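Local atomic coordinates of replication initiator protein (Staphylococcus aureus subsp. aureus, PDB entry 4PTA), a protein that probably initiates replication of staphylococcal multiresistance plasmids by assembling on the plasmid replication origin. Residues A[53-58]-A[64-69]. Residues are numbered along the deposited sequence; the frame is centred on the assembly and turned at random.
Sequences NNWIDT and FIYTVA
The backbones come nearest at W55 and F64, whose CA atoms lie 6.6 Å apart, and no hydrogen bond joins 53-58 to 64-69. The first segment leaves helix 47-52 through a Schellman motif at N54 and an inverse gamma turn centred on W55; the second runs extended until T67 caps helix 68-74, its OG1 accepting from A69 N. With CG beside its backbone N (chi1 -66°), the indole of W55 reaches over the chain at I65, whose N lies 3.3 Å from W55 CZ3. On the same face I65 makes a CH-pi contact, its CB 3.9 Å from the centroid of the six-membered ring, while I65 CD1 extends along to NE1. N53 CB lies over the opposite face. Both segments belong to the helix-turn-helix-related N-terminal part of RepA, and here the loop between two of its helices folds back on itself. The six-membered ring of W55 turns its edge to the face of Y66 in an offset edge-to-face pair, the planes at 73° and W55 CH2 3.5 Å from Y66 CE2. F64 turns its CB away, yet its CD2 comes to 4.2 Å from W55 CE3 as the phenyl packs on L47 and S50 of helix 47-52.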
loop_
_atom_site.group_PDB
_atom_site.type_symbol
_atom_site.label_atom_id
_atom_site.label_comp_id
_atom_site.label_asym_id
_atom_site.label_seq_id
_atom_site.Cartn_x
_atom_site.Cartn_y
_atom_site.Cartn_z
ATOM N N ASN A 53 -11.609 14.650 -11.951
ATOM C CA ASN A 53 -11.710 15.775 -12.875
ATOM C C ASN A 53 -11.979 15.289 -14.297
ATOM O O ASN A 53 -12.001 16.077 -15.241
ATOM C CB ASN A 53 -10.433 16.619 -12.853
ATOM C CG ASN A 53 -10.134 17.195 -11.484
ATOM O OD1 ASN A 53 -10.996 17.214 -10.604
ATOM N ND2 ASN A 53 -8.907 17.677 -11.298
ATOM N N ASN A 54 -12.174 13.983 -14.434
ATOM C CA ASN A 54 -12.399 13.356 -15.730
ATOM C C ASN A 54 -11.291 13.675 -16.739
ATOM O O ASN A 54 -11.519 13.693 -17.950
ATOM C CB ASN A 54 -13.774 13.740 -16.282
ATOM C CG ASN A 54 -14.310 12.720 -17.267
ATOM O OD1 ASN A 54 -14.835 11.676 -16.873
ATOM N ND2 ASN A 54 -14.185 13.018 -18.556
ATOM N N TRP A 55 -10.090 13.920 -16.225
ATOM C CA TRP A 55 -8.920 14.141 -17.061
ATOM C C TRP A 55 -8.429 12.822 -17.634
ATOM O O TRP A 55 -7.306 12.393 -17.367
ATOM C CB TRP A 55 -7.809 14.812 -16.257
ATOM C CG TRP A 55 -8.153 16.193 -15.824
ATOM C CD1 TRP A 55 -9.262 16.906 -16.170
ATOM C CD2 TRP A 55 -7.387 17.039 -14.955
ATOM N NE1 TRP A 55 -9.235 18.143 -15.574
ATOM C CE2 TRP A 55 -8.094 18.248 -14.823
ATOM C CE3 TRP A 55 -6.173 16.887 -14.280
ATOM C CZ2 TRP A 55 -7.629 19.302 -14.041
ATOM C CZ3 TRP A 55 -5.713 17.937 -13.505
ATOM C CH2 TRP A 55 -6.438 19.127 -13.392
ATOM N N ILE A 56 -9.289 12.185 -18.418
ATOM C CA ILE A 56 -8.970 10.924 -19.065
ATOM C C ILE A 56 -9.164 11.078 -20.572
ATOM O O ILE A 56 -10.227 11.508 -21.024
ATOM C CB ILE A 56 -9.892 9.802 -18.547
ATOM C CG1 ILE A 56 -9.759 9.660 -17.029
ATOM C CG2 ILE A 56 -9.588 8.487 -19.246
ATOM C CD1 ILE A 56 -10.783 8.728 -16.412
ATOM N N ASP A 57 -8.142 10.738 -21.351
ATOM C CA ASP A 57 -8.245 10.859 -22.802
ATOM C C ASP A 57 -9.057 9.722 -23.425
ATOM O O ASP A 57 -9.633 8.896 -22.719
ATOM C CB ASP A 57 -6.860 10.992 -23.458
ATOM C CG ASP A 57 -6.092 9.684 -23.502
ATOM O OD1 ASP A 57 -4.846 9.733 -23.584
ATOM O OD2 ASP A 57 -6.723 8.609 -23.465
ATOM N N THR A 58 -9.086 9.690 -24.755
ATOM C CA THR A 58 -9.934 8.767 -25.505
ATOM C C THR A 58 -9.550 7.305 -25.310
ATOM O O THR A 58 -10.384 6.410 -25.458
ATOM C CB THR A 58 -9.871 9.064 -27.013
ATOM O OG1 THR A 58 -9.735 10.474 -27.221
ATOM C CG2 THR A 58 -11.126 8.554 -27.706
ATOM N N PHE A 64 -2.814 15.479 -16.842
ATOM C CA PHE A 64 -2.908 16.620 -15.937
ATOM C C PHE A 64 -3.109 17.932 -16.690
ATOM O O PHE A 64 -2.538 18.142 -17.760
ATOM C CB PHE A 64 -1.660 16.723 -15.054
ATOM C CG PHE A 64 -1.482 15.567 -14.112
ATOM C CD1 PHE A 64 -0.341 14.785 -14.164
ATOM C CD2 PHE A 64 -2.456 15.260 -13.179
ATOM C CE1 PHE A 64 -0.174 13.724 -13.301
ATOM C CE2 PHE A 64 -2.293 14.197 -12.314
ATOM C CZ PHE A 64 -1.151 13.429 -12.377
ATOM N N ILE A 65 -3.928 18.808 -16.119
ATOM C CA ILE A 65 -4.105 20.159 -16.635
ATOM C C ILE A 65 -3.677 21.150 -15.563
ATOM O O ILE A 65 -4.497 21.624 -14.778
ATOM C CB ILE A 65 -5.569 20.431 -17.026
ATOM C CG1 ILE A 65 -6.023 19.438 -18.096
ATOM C CG2 ILE A 65 -5.732 21.857 -17.522
ATOM C CD1 ILE A 65 -7.399 19.723 -18.657
ATOM N N TYR A 66 -2.384 21.454 -15.529
ATOM C CA TYR A 66 -1.825 22.302 -14.484
ATOM C C TYR A 66 -1.041 23.479 -15.063
ATOM O O TYR A 66 -0.226 23.308 -15.972
ATOM C CB TYR A 66 -0.930 21.476 -13.556
ATOM C CG TYR A 66 -1.683 20.497 -12.678
ATOM C CD1 TYR A 66 -1.125 19.272 -12.333
ATOM C CD2 TYR A 66 -2.944 20.803 -12.184
ATOM C CE1 TYR A 66 -1.807 18.377 -11.526
ATOM C CE2 TYR A 66 -3.633 19.914 -11.378
ATOM C CZ TYR A 66 -3.060 18.704 -11.052
ATOM O OH TYR A 66 -3.743 17.818 -10.251
ATOM N N THR A 67 -1.296 24.673 -14.535
ATOM C CA THR A 67 -0.580 25.868 -14.964
ATOM C C THR A 67 0.795 25.918 -14.311
ATOM O O THR A 67 1.158 25.029 -13.541
ATOM C CB THR A 67 -1.337 27.151 -14.578
ATOM O OG1 THR A 67 -1.130 27.432 -13.189
ATOM C CG2 THR A 67 -2.830 27.003 -14.856
ATOM N N VAL A 68 1.557 26.961 -14.613
ATOM C CA VAL A 68 2.868 27.132 -14.004
ATOM C C VAL A 68 2.711 27.386 -12.509
ATOM O O VAL A 68 3.588 27.043 -11.716
ATOM C CB VAL A 68 3.641 28.303 -14.634
ATOM C CG1 VAL A 68 5.131 28.167 -14.350
ATOM C CG2 VAL A 68 3.384 28.362 -16.134
ATOM N N ALA A 69 1.583 27.985 -12.132
ATOM C CA ALA A 69 1.315 28.324 -10.737
ATOM C C ALA A 69 0.805 27.120 -9.948
ATOM O O ALA A 69 1.154 26.945 -8.780
ATOM C CB ALA A 69 0.328 29.483 -10.646
#